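Local coordinates for chromosome replication initiation inhibitor protein (Agrobacterium tumefaciens, PDB 3FD3) that probably regulates transcription by binding DNA as a LysR-type factor, of which this C-terminal piece is the effector-binding-type regulatory domain, at residues 4-9 and 50-55; 69-75 and 172-178; 97-103 and 145-149. One frame throughout, in Å; residues are numbered along the deposited sequence.

Contact 1. Residues 4-9 and 50-55; sequences LNIATN and RVLAAV
Ala-7 and Ala-54 face each other across two parallel strands, 3-8 and 53-56 in the mixed sheet of the LysR effector-binding domain, with their methyls on the same side, CB to CB 3.7 Å. Side chains this small suit the pair, because helix 42-47 packs close on this face, Trp-45 on Ala-7 and Thr-42 on Ala-54. Val-51 joins them, its CG1 4.1 Å from Ala-7 CB. Ile-6 and Ala-53 turn to the other face, where Trp-179 packs on both. Further along, Thr-8 and Val-55 run alongside each other. The Thr-8 hydroxyl OG1, anti to the backbone N (chi1 179°), donates to Asn-9 O at 2.9 Å. Val-55 CG1 is in van der Waals contact with OD1 of Asn-9, the N-cap residue of helix 10-13; that OD1 is hydrogen-bonded to Ser-12 OG. The Ala-7 backbone is gripped twice: its N donates to Ala-53 O at 2.9 Å, and its O accepts from Val-55 N at 3.0 Å. Leu-52 N reaches Asn-5 O at 2.8 Å; Leu-52 and Leu-4 belong to the pocket holding the bound polyether. Strand 3-8 also bonds to strand 31-36 along its other edge, while Phe-17 of helix 17-26 packs on Ile-6, Thr-8 and Val-55.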
ATOM      1  N   LEU A   4     -10.433  17.705   4.819  1.00 21.09           N
ATOM      2  CA  LEU A   4     -11.557  16.779   4.702  1.00 21.05           C
ATOM      3  C   LEU A   4     -11.109  15.378   5.055  1.00 21.75           C
ATOM      4  O   LEU A   4     -10.207  14.836   4.403  1.00 21.12           O
ATOM      5  CB  LEU A   4     -12.088  16.769   3.265  1.00 21.89           C
ATOM      6  CG  LEU A   4     -12.531  18.102   2.673  1.00 21.96           C
ATOM      7  CD1 LEU A   4     -13.101  17.880   1.295  1.00 23.11           C
ATOM      8  CD2 LEU A   4     -13.571  18.743   3.621  1.00 23.75           C
ATOM      9  N   ASN A   5     -11.734  14.797   6.075  1.00 21.73           N
ATOM     10  CA  ASN A   5     -11.494  13.383   6.443  1.00 22.37           C
ATOM     11  C   ASN A   5     -12.358  12.427   5.599  1.00 21.95           C
ATOM     12  O   ASN A   5     -13.606  12.461   5.681  1.00 21.39           O
ATOM     13  CB  ASN A   5     -11.821  13.175   7.928  1.00 22.52           C
ATOM     14  CG  ASN A   5     -10.982  14.043   8.851  1.00 25.84           C
ATOM     15  OD1 ASN A   5      -9.863  14.430   8.528  1.00 24.54           O
ATOM     16  ND2 ASN A   5     -11.541  14.377  10.014  1.00 25.76           N
ATOM     17  N   ILE A   6     -11.711  11.567   4.820  1.00 20.83           N
ATOM     18  CA  ILE A   6     -12.363  10.659   3.887  1.00 21.99           C
ATOM     19  C   ILE A   6     -11.763   9.264   4.081  1.00 21.86           C
ATOM     20  O   ILE A   6     -10.572   9.127   4.328  1.00 23.24           O
ATOM     21  CB  ILE A   6     -12.136  11.107   2.432  1.00 22.48           C
ATOM     22  CG1 ILE A   6     -12.615  12.532   2.199  1.00 26.09           C
ATOM     23  CG2 ILE A   6     -12.848  10.170   1.405  1.00 25.47           C
ATOM     24  CD1 ILE A   6     -11.934  13.124   0.910  1.00 30.16           C
ATOM     25  N   ALA A   7     -12.596   8.242   4.041  1.00 21.32           N
ATOM     26  CA  ALA A   7     -12.158   6.866   4.217  1.00 20.52           C
ATOM     27  C   ALA A   7     -12.260   6.130   2.882  1.00 20.73           C
ATOM     28  O   ALA A   7     -13.080   6.458   2.020  1.00 20.78           O
ATOM     29  CB  ALA A   7     -13.002   6.139   5.278  1.00 20.35           C
ATOM     30  N   THR A   8     -11.390   5.125   2.723  1.00 21.05           N
ATOM     31  CA  THR A   8     -11.431   4.240   1.550  1.00 21.13           C
ATOM     32  C   THR A   8     -10.904   2.885   1.982  1.00 22.03           C
ATOM     33  O   THR A   8     -10.117   2.797   2.952  1.00 22.31           O
ATOM     34  CB  THR A   8     -10.579   4.763   0.367  1.00 21.91           C
ATOM     35  OG1 THR A   8     -10.664   3.824  -0.719  1.00 22.10           O
ATOM     36  CG2 THR A   8      -9.104   4.953   0.746  1.00 21.99           C
ATOM     37  N   ASN A   9     -11.346   1.847   1.274  1.00 22.82           N
ATOM     38  CA  ASN A   9     -10.723   0.548   1.376  1.00 23.63           C
ATOM     39  C   ASN A   9      -9.371   0.581   0.669  1.00 22.53           C
ATOM     40  O   ASN A   9      -9.153   1.385  -0.240  1.00 22.08           O
ATOM     41  CB  ASN A   9     -11.634  -0.574   0.808  1.00 25.46           C
ATOM     42  CG  ASN A   9     -12.028  -0.367  -0.699  1.00 28.28           C
ATOM     43  OD1 ASN A   9     -12.189   0.741  -1.176  1.00 38.48           O
ATOM     44  ND2 ASN A   9     -12.291  -1.461  -1.391  1.00 38.42           N
ATOM     45  N   ARG A  50     -15.996  10.854  12.482  1.00 27.21           N
ATOM     46  CA  ARG A  50     -14.537  10.813  12.342  1.00 26.38           C
ATOM     47  C   ARG A  50     -14.088  10.942  10.879  1.00 24.68           C
ATOM     48  O   ARG A  50     -12.977  11.366  10.614  1.00 23.95           O
ATOM     49  CB  ARG A  50     -13.966   9.535  12.980  1.00 27.45           C
ATOM     50  CG  ARG A  50     -14.080   9.548  14.534  1.00 30.63           C
ATOM     51  CD  ARG A  50     -13.424   8.348  15.187  1.00 36.85           C
ATOM     52  NE  ARG A  50     -12.045   8.131  14.751  1.00 43.07           N
ATOM     53  CZ  ARG A  50     -11.288   7.088  15.105  1.00 47.59           C
ATOM     54  NH1 ARG A  50     -11.757   6.154  15.936  1.00 48.84           N
ATOM     55  NH2 ARG A  50     -10.047   6.972  14.622  1.00 49.82           N
ATOM     56  N   VAL A  51     -14.955  10.549   9.952  1.00 22.54           N
ATOM     57  CA  VAL A  51     -14.814  10.896   8.549  1.00 21.87           C
ATOM     58  C   VAL A  51     -16.142  11.455   8.028  1.00 21.18           C
ATOM     59  O   VAL A  51     -17.221  11.116   8.552  1.00 20.88           O
ATOM     60  CB  VAL A  51     -14.358   9.693   7.655  1.00 21.83           C
ATOM     61  CG1 VAL A  51     -12.984   9.148   8.095  1.00 21.64           C
ATOM     62  CG2 VAL A  51     -15.413   8.592   7.630  1.00 21.42           C
ATOM     63  N   LEU A  52     -16.064  12.284   6.986  1.00 20.45           N
ATOM     64  CA  LEU A  52     -17.243  12.889   6.366  1.00 20.96           C
ATOM     65  C   LEU A  52     -17.794  12.094   5.195  1.00 20.28           C
ATOM     66  O   LEU A  52     -18.926  12.308   4.777  1.00 20.56           O
ATOM     67  CB  LEU A  52     -16.916  14.303   5.873  1.00 21.95           C
ATOM     68  CG  LEU A  52     -16.578  15.277   6.980  1.00 23.56           C
ATOM     69  CD1 LEU A  52     -16.276  16.665   6.394  1.00 24.33           C
ATOM     70  CD2 LEU A  52     -17.754  15.338   7.940  1.00 26.99           C
ATOM     71  N   ALA A  53     -16.977  11.224   4.637  1.00 19.61           N
ATOM     72  CA  ALA A  53     -17.324  10.489   3.440  1.00 19.76           C
ATOM     73  C   ALA A  53     -16.420   9.291   3.310  1.00 20.12           C
ATOM     74  O   ALA A  53     -15.312   9.246   3.889  1.00 20.96           O
ATOM     75  CB  ALA A  53     -17.191  11.360   2.177  1.00 19.54           C
ATOM     76  N   ALA A  54     -16.908   8.295   2.574  1.00 20.25           N
ATOM     77  CA  ALA A  54     -16.167   7.035   2.448  1.00 20.17           C
ATOM     78  C   ALA A  54     -16.583   6.267   1.207  1.00 21.08           C
ATOM     79  O   ALA A  54     -17.775   6.230   0.860  1.00 21.82           O
ATOM     80  CB  ALA A  54     -16.367   6.159   3.677  1.00 20.50           C
ATOM     81  N   VAL A  55     -15.579   5.643   0.573  1.00 21.27           N
ATOM     82  CA  VAL A  55     -15.773   4.552  -0.363  1.00 21.15           C
ATOM     83  C   VAL A  55     -15.805   3.301   0.483  1.00 22.71           C
ATOM     84  O   VAL A  55     -14.856   3.023   1.262  1.00 22.83           O
ATOM     85  CB  VAL A  55     -14.631   4.478  -1.425  1.00 21.07           C
ATOM     86  CG1 VAL A  55     -14.729   3.159  -2.258  1.00 23.22           C
ATOM     87  CG2 VAL A  55     -14.634   5.721  -2.314  1.00 20.95           C
TER

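Contact 2. Residues 69-75 and 172-178; sequences PLGVLRY and PLDIPLY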
ATOM      1  N   PRO A  69     -24.371   4.385  -5.259  1.00 20.03           N
ATOM      2  CA  PRO A  69     -23.596   3.251  -5.783  1.00 19.71           C
ATOM      3  C   PRO A  69     -22.600   3.722  -6.840  1.00 20.29           C
ATOM      4  O   PRO A  69     -22.933   4.571  -7.666  1.00 19.86           O
ATOM      5  CB  PRO A  69     -24.654   2.336  -6.411  1.00 20.77           C
ATOM      6  CG  PRO A  69     -25.967   2.883  -6.018  1.00 21.98           C
ATOM      7  CD  PRO A  69     -25.804   4.294  -5.577  1.00 21.62           C
ATOM      8  N   LEU A  70     -21.397   3.165  -6.793  1.00 19.13           N
ATOM      9  CA  LEU A  70     -20.304   3.587  -7.653  1.00 20.37           C
ATOM     10  C   LEU A  70     -20.057   2.653  -8.813  1.00 20.39           C
ATOM     11  O   LEU A  70     -19.479   3.070  -9.837  1.00 20.05           O
ATOM     12  CB  LEU A  70     -19.034   3.698  -6.814  1.00 19.71           C
ATOM     13  CG  LEU A  70     -19.002   4.801  -5.741  1.00 21.22           C
ATOM     14  CD1 LEU A  70     -17.828   4.553  -4.779  1.00 20.66           C
ATOM     15  CD2 LEU A  70     -18.867   6.148  -6.446  1.00 22.14           C
ATOM     16  N   GLY A  71     -20.450   1.391  -8.660  1.00 20.97           N
ATOM     17  CA  GLY A  71     -20.093   0.348  -9.632  1.00 21.05           C
ATOM     18  C   GLY A  71     -19.394  -0.795  -8.916  1.00 21.19           C
ATOM     19  O   GLY A  71     -19.269  -0.779  -7.697  1.00 22.02           O
ATOM     20  N   VAL A  72     -18.927  -1.766  -9.686  1.00 21.26           N
ATOM     21  CA  VAL A  72     -18.397  -3.018  -9.160  1.00 21.89           C
ATOM     22  C   VAL A  72     -16.883  -3.061  -9.372  1.00 22.16           C
ATOM     23  O   VAL A  72     -16.395  -2.776 -10.471  1.00 21.57           O
ATOM     24  CB  VAL A  72     -19.063  -4.217  -9.848  1.00 22.73           C
ATOM     25  CG1 VAL A  72     -18.188  -5.475  -9.776  1.00 24.99           C
ATOM     26  CG2 VAL A  72     -20.460  -4.437  -9.267  1.00 26.70           C
ATOM     27  N   LEU A  73     -16.173  -3.426  -8.301  1.00 21.45           N
ATOM     28  CA  LEU A  73     -14.732  -3.708  -8.333  1.00 21.64           C
ATOM     29  C   LEU A  73     -14.589  -5.219  -8.563  1.00 21.03           C
ATOM     30  O   LEU A  73     -15.050  -6.039  -7.749  1.00 20.33           O
ATOM     31  CB  LEU A  73     -14.065  -3.277  -7.036  1.00 22.47           C
ATOM     32  CG  LEU A  73     -12.530  -3.400  -7.014  1.00 23.39           C
ATOM     33  CD1 LEU A  73     -11.918  -2.645  -8.184  1.00 26.61           C
ATOM     34  CD2 LEU A  73     -11.973  -2.935  -5.697  1.00 24.63           C
ATOM     35  N   ARG A  74     -14.054  -5.576  -9.724  1.00 20.15           N
ATOM     36  CA  ARG A  74     -13.927  -6.989 -10.108  1.00 20.86           C
ATOM     37  C   ARG A  74     -12.545  -7.468  -9.776  1.00 20.42           C
ATOM     38  O   ARG A  74     -11.552  -6.778 -10.056  1.00 20.48           O
ATOM     39  CB  ARG A  74     -14.193  -7.188 -11.597  1.00 21.11           C
ATOM     40  CG  ARG A  74     -13.822  -8.563 -12.101  1.00 21.03           C
ATOM     41  CD  ARG A  74     -14.498  -8.890 -13.411  1.00 23.76           C
ATOM     42  NE  ARG A  74     -15.925  -9.108 -13.243  1.00 24.80           N
ATOM     43  CZ  ARG A  74     -16.758  -9.476 -14.211  1.00 27.48           C
ATOM     44  NH1 ARG A  74     -16.320  -9.670 -15.450  1.00 29.22           N
ATOM     45  NH2 ARG A  74     -18.040  -9.658 -13.943  1.00 28.55           N
ATOM     46  N   TYR A  75     -12.491  -8.656  -9.165  1.00 19.79           N
ATOM     47  CA  TYR A  75     -11.247  -9.292  -8.786  1.00 20.08           C
ATOM     48  C   TYR A  75     -11.074 -10.600  -9.532  1.00 20.68           C
ATOM     49  O   TYR A  75     -12.058 -11.264  -9.866  1.00 18.88           O
ATOM     50  CB  TYR A  75     -11.269  -9.628  -7.307  1.00 20.77           C
ATOM     51  CG  TYR A  75     -11.264  -8.477  -6.315  1.00 19.78           C
ATOM     52  CD1 TYR A  75     -12.420  -7.749  -6.068  1.00 22.41           C
ATOM     53  CD2 TYR A  75     -10.153  -8.190  -5.560  1.00 18.98           C
ATOM     54  CE1 TYR A  75     -12.448  -6.740  -5.140  1.00 22.20           C
ATOM     55  CE2 TYR A  75     -10.168  -7.173  -4.639  1.00 18.63           C
ATOM     56  CZ  TYR A  75     -11.331  -6.447  -4.420  1.00 21.17           C
ATOM     57  OH  TYR A  75     -11.362  -5.450  -3.462  1.00 21.75           O
ATOM     58  N   PRO A 172     -14.572 -14.510 -12.003  1.00 23.12           N
ATOM     59  CA  PRO A 172     -14.306 -13.289 -11.244  1.00 23.30           C
ATOM     60  C   PRO A 172     -15.156 -13.186  -9.992  1.00 22.82           C
ATOM     61  O   PRO A 172     -16.215 -13.839  -9.879  1.00 22.65           O
ATOM     62  CB  PRO A 172     -14.676 -12.172 -12.228  1.00 23.73           C
ATOM     63  CG  PRO A 172     -15.670 -12.781 -13.129  1.00 23.86           C
ATOM     64  CD  PRO A 172     -15.229 -14.218 -13.288  1.00 24.24           C
ATOM     65  N   LEU A 173     -14.701 -12.353  -9.065  0.70 22.26           N
ATOM     66  CA  LEU A 173     -15.415 -12.040  -7.838  0.70 22.64           C
ATOM     67  C   LEU A 173     -15.680 -10.544  -7.874  0.70 22.16           C
ATOM     68  O   LEU A 173     -14.735  -9.742  -7.947  0.70 21.73           O
ATOM     69  CB  LEU A 173     -14.552 -12.404  -6.630  0.70 23.08           C
ATOM     70  CG  LEU A 173     -15.192 -12.451  -5.246  0.70 25.41           C
ATOM     71  CD1 LEU A 173     -14.428 -13.424  -4.321  0.70 27.08           C
ATOM     72  CD2 LEU A 173     -15.240 -11.057  -4.634  0.70 26.93           C
ATOM     73  N   ASP A 174     -16.951 -10.180  -7.838  1.00 22.03           N
ATOM     74  CA  ASP A 174     -17.366  -8.783  -7.968  1.00 22.15           C
ATOM     75  C   ASP A 174     -17.849  -8.213  -6.646  1.00 21.81           C
ATOM     76  O   ASP A 174     -18.747  -8.775  -6.010  1.00 22.69           O
ATOM     77  CB  ASP A 174     -18.508  -8.711  -8.972  1.00 22.82           C
ATOM     78  CG  ASP A 174     -18.069  -9.011 -10.383  1.00 23.58           C
ATOM     79  OD1 ASP A 174     -16.862  -8.977 -10.684  1.00 24.35           O
ATOM     80  OD2 ASP A 174     -18.953  -9.282 -11.214  1.00 25.00           O
ATOM     81  N   ILE A 175     -17.306  -7.056  -6.279  1.00 21.63           N
ATOM     82  CA  ILE A 175     -17.673  -6.365  -5.062  1.00 21.16           C
ATOM     83  C   ILE A 175     -18.232  -4.982  -5.427  1.00 20.07           C
ATOM     84  O   ILE A 175     -17.503  -4.100  -5.900  1.00 19.43           O
ATOM     85  CB  ILE A 175     -16.461  -6.187  -4.132  1.00 20.65           C
ATOM     86  CG1 ILE A 175     -15.855  -7.552  -3.754  1.00 22.27           C
ATOM     87  CG2 ILE A 175     -16.863  -5.404  -2.891  1.00 21.94           C
ATOM     88  CD1 ILE A 175     -16.756  -8.472  -2.981  1.00 25.17           C
ATOM     89  N   PRO A 176     -19.533  -4.796  -5.246  1.00 20.30           N
ATOM     90  CA  PRO A 176     -20.089  -3.459  -5.481  1.00 19.84           C
ATOM     91  C   PRO A 176     -19.561  -2.478  -4.440  1.00 19.94           C
ATOM     92  O   PRO A 176     -19.417  -2.853  -3.262  1.00 20.13           O
ATOM     93  CB  PRO A 176     -21.599  -3.659  -5.285  1.00 20.64           C
ATOM     94  CG  PRO A 176     -21.845  -5.071  -5.464  1.00 20.26           C
ATOM     95  CD  PRO A 176     -20.592  -5.765  -4.919  1.00 19.94           C
ATOM     96  N   LEU A 177     -19.291  -1.246  -4.871  1.00 19.40           N
ATOM     97  CA  LEU A 177     -18.803  -0.202  -3.983  1.00 19.25           C
ATOM     98  C   LEU A 177     -19.789   0.964  -3.921  1.00 20.05           C
ATOM     99  O   LEU A 177     -20.560   1.186  -4.848  1.00 20.07           O
ATOM    100  CB  LEU A 177     -17.464   0.308  -4.455  1.00 19.63           C
ATOM    101  CG  LEU A 177     -16.291  -0.681  -4.401  1.00 20.88           C
ATOM    102  CD1 LEU A 177     -15.080   0.058  -4.919  1.00 22.00           C
ATOM    103  CD2 LEU A 177     -16.082  -1.194  -2.963  1.00 22.41           C
ATOM    104  N   TYR A 178     -19.745   1.681  -2.804  1.00 19.29           N
ATOM    105  CA  TYR A 178     -20.674   2.766  -2.516  1.00 20.01           C
ATOM    106  C   TYR A 178     -19.911   3.965  -1.986  1.00 20.83           C
ATOM    107  O   TYR A 178     -18.870   3.830  -1.352  1.00 20.82           O
ATOM    108  CB  TYR A 178     -21.698   2.306  -1.469  1.00 20.24           C
ATOM    109  CG  TYR A 178     -22.459   1.123  -1.951  1.00 21.20           C
ATOM    110  CD1 TYR A 178     -23.624   1.280  -2.692  1.00 22.90           C
ATOM    111  CD2 TYR A 178     -21.988  -0.169  -1.733  1.00 20.21           C
ATOM    112  CE1 TYR A 178     -24.299   0.207  -3.198  1.00 23.14           C
ATOM    113  CE2 TYR A 178     -22.667  -1.255  -2.235  1.00 22.25           C
ATOM    114  CZ  TYR A 178     -23.822  -1.066  -2.972  1.00 23.74           C
ATOM    115  OH  TYR A 178     -24.516  -2.163  -3.462  1.00 23.49           O
TER
HETATM  116  O   HOH W   1     -22.273  -0.207  -6.730  1.00 22.38           O
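An extended start, with CG anti to the backbone N (chi1 169°), lays the Arg-74 side chain along Asp-174. A bend at chi3 of -71° then turns its guanidinium to the carboxylate, which Asp-174 presents with CG beside its own backbone N. The two flat groups end 6° from coplanar, in a side-on, two-pronged salt bridge. Both bonds are nearly straight and in plane: NE donates to OD1 of Asp-174 at 2.7 Å and NH2 to OD2 of Asp-174 at 2.9 Å, each oxygen using its syn lone pair. The ring of Pro-172 covers one guanidinium face, its CG 3.6 Å from Arg-74 CZ. Val-72 CG1 packs tightly on Asp-174 CB at 3.3 Å, and its CG2 rests near the Pro-176 ring. Strands 66-79 and 165-181 are the two long antiparallel strands that cross between the two alpha/beta subdomains, as in the LysR effector-binding (periplasmic-binding-protein-like) fold. Backbone bonds join Leu-73 with Ile-175 and Tyr-75 with Leu-173 in both directions. Pro-176 has no N-H, and suits its non-hydrogen-bonded position opposite Val-72, where this pairing needs none. On the other face Tyr-75 CE1 meets Ile-175 CG1 at 3.8 Å, while its hydroxyl is hydrogen-bonded to Asp-11. Gly-71, whose positive phi would jam a CB against the preceding carbonyl oxygen, gives its N-H to a water that donates to Leu-177 O at 2.9 Å.

Contact 3. Residues 97-103 and 145-149; sequences LARAPGL and MGWGL. With CA (calcium ion), chain B.
In the second alpha/beta subdomain of the LysR effector-binding domain, the chain leaving helix 94-97 enters strand 102-104 against the turn that leads into strand 148-151, and the indole of Trp-147 folds back against residues 97-102. Gly-102 CA lies over the face of its five-membered ring, 4.0 Å from the centroid, in a CH-pi contact; the CA hydrogens of the glycine meet the ring face directly. Leu-97 crosses the indole at about a right angle, its CD2 touching CZ2 of Trp-147 at 3.7 Å. The Trp-147 chi1 of 73° sets CG between the backbone N and the carbonyl carbon, bringing the ring back over the opposing chain although the CB bond points away from it. A water in the ring plane accepts from Trp-147 NE1 at 2.8 Å and donates to both Leu-97 O and Ala-100 O. The backbones pair through Trp-147 N to Pro-101 O at 3.2 Å and Leu-103 N to Trp-147 O at 2.8 Å, the latter bent to 134° at the hydrogen. Leu-103 CG and CD1 lie against the backbone of Gly-146, where the CB direction runs into Leu-103 CD2, so the bare backbone of glycine suits the place. Helix 111-120 packs on the indole through Trp-115, Gln-112 and Ile-116, and Arg-1 of the second subunit packs on Pro-101.

At the far end Leu-149 O binds the calcium ion at 2.4 Å, with two waters among its other ligands. A backbone carbonyl is a hard oxygen donor that suits calcium, and the metal would probably polarise the peptide. Around the indole the one water links an N-H to two carbonyls, so three polar groups of this buried contact have a partner in one water.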
ATOM      1  N   LEU A  97      -5.825 -27.140  -3.238  1.00 22.86           N
ATOM      2  CA  LEU A  97      -6.045 -25.884  -2.508  1.00 23.51           C
ATOM      3  C   LEU A  97      -5.775 -26.026  -1.020  1.00 24.16           C
ATOM      4  O   LEU A  97      -5.467 -25.050  -0.340  1.00 24.82           O
ATOM      5  CB  LEU A  97      -7.462 -25.372  -2.734  1.00 23.49           C
ATOM      6  CG  LEU A  97      -7.698 -24.696  -4.083  1.00 24.48           C
ATOM      7  CD1 LEU A  97      -9.217 -24.661  -4.361  1.00 25.52           C
ATOM      8  CD2 LEU A  97      -7.042 -23.292  -4.133  1.00 22.94           C
ATOM      9  N   ALA A  98      -5.843 -27.249  -0.512  1.00 24.09           N
ATOM     10  CA  ALA A  98      -5.529 -27.485   0.891  1.00 24.50           C
ATOM     11  C   ALA A  98      -4.038 -27.412   1.154  1.00 24.81           C
ATOM     12  O   ALA A  98      -3.630 -27.371   2.314  1.00 25.12           O
ATOM     13  CB  ALA A  98      -6.092 -28.860   1.350  1.00 24.64           C
ATOM     14  N   ARG A  99      -3.232 -27.419   0.088  1.00 25.32           N
ATOM     15  CA  ARG A  99      -1.778 -27.406   0.196  1.00 26.25           C
ATOM     16  C   ARG A  99      -1.053 -26.197  -0.421  1.00 25.74           C
ATOM     17  O   ARG A  99       0.092 -25.960  -0.069  1.00 27.54           O
ATOM     18  CB  ARG A  99      -1.217 -28.686  -0.423  1.00 26.85           C
ATOM     19  CG  ARG A  99      -1.731 -29.935   0.267  1.00 29.66           C
ATOM     20  CD  ARG A  99      -1.196 -31.168  -0.395  1.00 34.11           C
ATOM     21  NE  ARG A  99      -1.426 -32.358   0.419  1.00 40.94           N
ATOM     22  CZ  ARG A  99      -0.656 -32.751   1.442  1.00 44.97           C
ATOM     23  NH1 ARG A  99       0.405 -32.035   1.826  1.00 46.90           N
ATOM     24  NH2 ARG A  99      -0.956 -33.866   2.103  1.00 46.47           N
ATOM     25  N   ALA A 100      -1.686 -25.463  -1.334  1.00 23.97           N
ATOM     26  CA  ALA A 100      -1.034 -24.376  -2.064  1.00 23.52           C
ATOM     27  C   ALA A 100      -1.039 -23.113  -1.195  1.00 23.29           C
ATOM     28  O   ALA A 100      -2.077 -22.801  -0.614  1.00 24.50           O
ATOM     29  CB  ALA A 100      -1.778 -24.099  -3.354  1.00 22.55           C
ATOM     30  N   PRO A 101       0.084 -22.375  -1.123  1.00 22.61           N
ATOM     31  CA  PRO A 101       0.058 -21.147  -0.314  1.00 21.52           C
ATOM     32  C   PRO A 101      -0.838 -20.066  -0.909  1.00 21.49           C
ATOM     33  O   PRO A 101      -0.593 -19.586  -2.014  1.00 21.44           O
ATOM     34  CB  PRO A 101       1.524 -20.674  -0.332  1.00 22.04           C
ATOM     35  CG  PRO A 101       2.292 -21.884  -0.594  1.00 23.30           C
ATOM     36  CD  PRO A 101       1.456 -22.727  -1.522  1.00 22.78           C
ATOM     37  N   GLY A 102      -1.854 -19.672  -0.152  1.00 20.33           N
ATOM     38  CA  GLY A 102      -2.671 -18.537  -0.519  1.00 20.40           C
ATOM     39  C   GLY A 102      -2.062 -17.237  -0.039  1.00 20.94           C
ATOM     40  O   GLY A 102      -1.059 -17.211   0.722  1.00 20.66           O
ATOM     41  N   LEU A 103      -2.721 -16.157  -0.442  1.00 21.51           N
ATOM     42  CA  LEU A 103      -2.490 -14.830   0.102  1.00 20.93           C
ATOM     43  C   LEU A 103      -3.803 -14.343   0.727  1.00 21.38           C
ATOM     44  O   LEU A 103      -4.865 -14.423   0.092  1.00 22.90           O
ATOM     45  CB  LEU A 103      -2.068 -13.854  -0.990  1.00 21.60           C
ATOM     46  CG  LEU A 103      -0.860 -14.255  -1.816  1.00 22.10           C
ATOM     47  CD1 LEU A 103      -0.708 -13.365  -3.068  1.00 22.72           C
ATOM     48  CD2 LEU A 103       0.424 -14.218  -0.939  1.00 20.67           C
HETATM   49  N   MSE A 145       4.792 -16.372  -5.004  1.00 20.53           N
HETATM   50  CA  MSE A 145       4.754 -16.612  -3.569  1.00 21.32           C
HETATM   51  C   MSE A 145       3.416 -17.235  -3.109  1.00 22.08           C
HETATM   52  O   MSE A 145       3.365 -18.026  -2.189  1.00 22.46           O
HETATM   53  CB  MSE A 145       5.004 -15.264  -2.897  1.00 23.15           C
HETATM   54  CG  MSE A 145       5.322 -15.344  -1.574  1.00 25.05           C
HETATM   55 SE   MSE A 145       5.866 -13.580  -0.886  0.80 23.35          SE
HETATM   56  CE  MSE A 145       5.242 -14.032   0.742  1.00 29.74           C
ATOM     57  N   GLY A 146       2.335 -16.870  -3.787  1.00 21.84           N
ATOM     58  CA  GLY A 146       1.016 -17.359  -3.436  1.00 21.34           C
ATOM     59  C   GLY A 146       0.039 -16.984  -4.514  1.00 21.89           C
ATOM     60  O   GLY A 146       0.397 -16.307  -5.484  1.00 21.09           O
ATOM     61  N   TRP A 147      -1.173 -17.502  -4.363  1.00 21.15           N
ATOM     62  CA  TRP A 147      -2.321 -17.092  -5.179  1.00 20.68           C
ATOM     63  C   TRP A 147      -3.272 -16.242  -4.340  1.00 20.64           C
ATOM     64  O   TRP A 147      -3.352 -16.392  -3.142  1.00 21.22           O
ATOM     65  CB  TRP A 147      -3.051 -18.295  -5.753  1.00 20.11           C
ATOM     66  CG  TRP A 147      -3.854 -19.074  -4.705  1.00 21.96           C
ATOM     67  CD1 TRP A 147      -3.406 -20.078  -3.907  1.00 21.99           C
ATOM     68  CD2 TRP A 147      -5.221 -18.862  -4.356  1.00 20.19           C
ATOM     69  NE1 TRP A 147      -4.401 -20.512  -3.084  1.00 21.19           N
ATOM     70  CE2 TRP A 147      -5.533 -19.779  -3.333  1.00 22.30           C
ATOM     71  CE3 TRP A 147      -6.212 -17.978  -4.802  1.00 21.18           C
ATOM     72  CZ2 TRP A 147      -6.809 -19.856  -2.765  1.00 22.01           C
ATOM     73  CZ3 TRP A 147      -7.467 -18.039  -4.219  1.00 22.20           C
ATOM     74  CH2 TRP A 147      -7.751 -18.967  -3.213  1.00 21.70           C
ATOM     75  N   GLY A 148      -3.993 -15.341  -4.997  1.00 20.44           N
ATOM     76  CA  GLY A 148      -4.953 -14.520  -4.288  1.00 20.83           C
ATOM     77  C   GLY A 148      -5.819 -13.720  -5.222  1.00 20.44           C
ATOM     78  O   GLY A 148      -5.606 -13.724  -6.435  1.00 20.56           O
ATOM     79  N   LEU A 149      -6.814 -13.052  -4.633  1.00 20.44           N
ATOM     80  CA  LEU A 149      -7.739 -12.224  -5.403  1.00 20.85           C
ATOM     81  C   LEU A 149      -7.172 -10.817  -5.536  1.00 20.70           C
ATOM     82  O   LEU A 149      -6.852 -10.159  -4.535  1.00 23.75           O
ATOM     83  CB  LEU A 149      -9.110 -12.202  -4.744  1.00 20.45           C
ATOM     84  CG  LEU A 149     -10.047 -13.390  -5.029  1.00 20.88           C
ATOM     85  CD1 LEU A 149     -10.579 -13.347  -6.448  1.00 22.81           C
ATOM     86  CD2 LEU A 149      -9.331 -14.745  -4.798  1.00 19.99           C
TER
HETATM   87 CA    CA B   1      -7.006  -9.006  -2.419  0.70 36.28          CA
HETATM   88  O   HOH W   2      -4.500 -22.807  -1.472  1.00 25.09           O
HETATM   89  O   HOH W   3      -6.056  -6.913  -3.136  1.00 23.28           O
HETATM   90  O   HOH W   4      -7.959 -10.666  -1.165  1.00 26.70           O

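Contacts 1 and 3 are buried and lie on opposite sides of the chain's centre, whereas contact 2, nearer the middle, is only partly buried. All three reach the same mixed sheet. Contact 1 touches contact 2 where Val-55 packs on Leu-177 and Leu-70, and contact 2 touches contact 3 where Leu-149 meets Tyr-75 and Leu-173; contacts 1 and 3 do not touch. Their chemistry follows their place: small and branched apolar residues on parallel strands in contact 1, regular antiparallel pairing with a salt bridge on its more exposed face in contact 2, and a tryptophan ring folded against the neighbouring chain, with a bridging water and a nearby calcium ion, in contact 3.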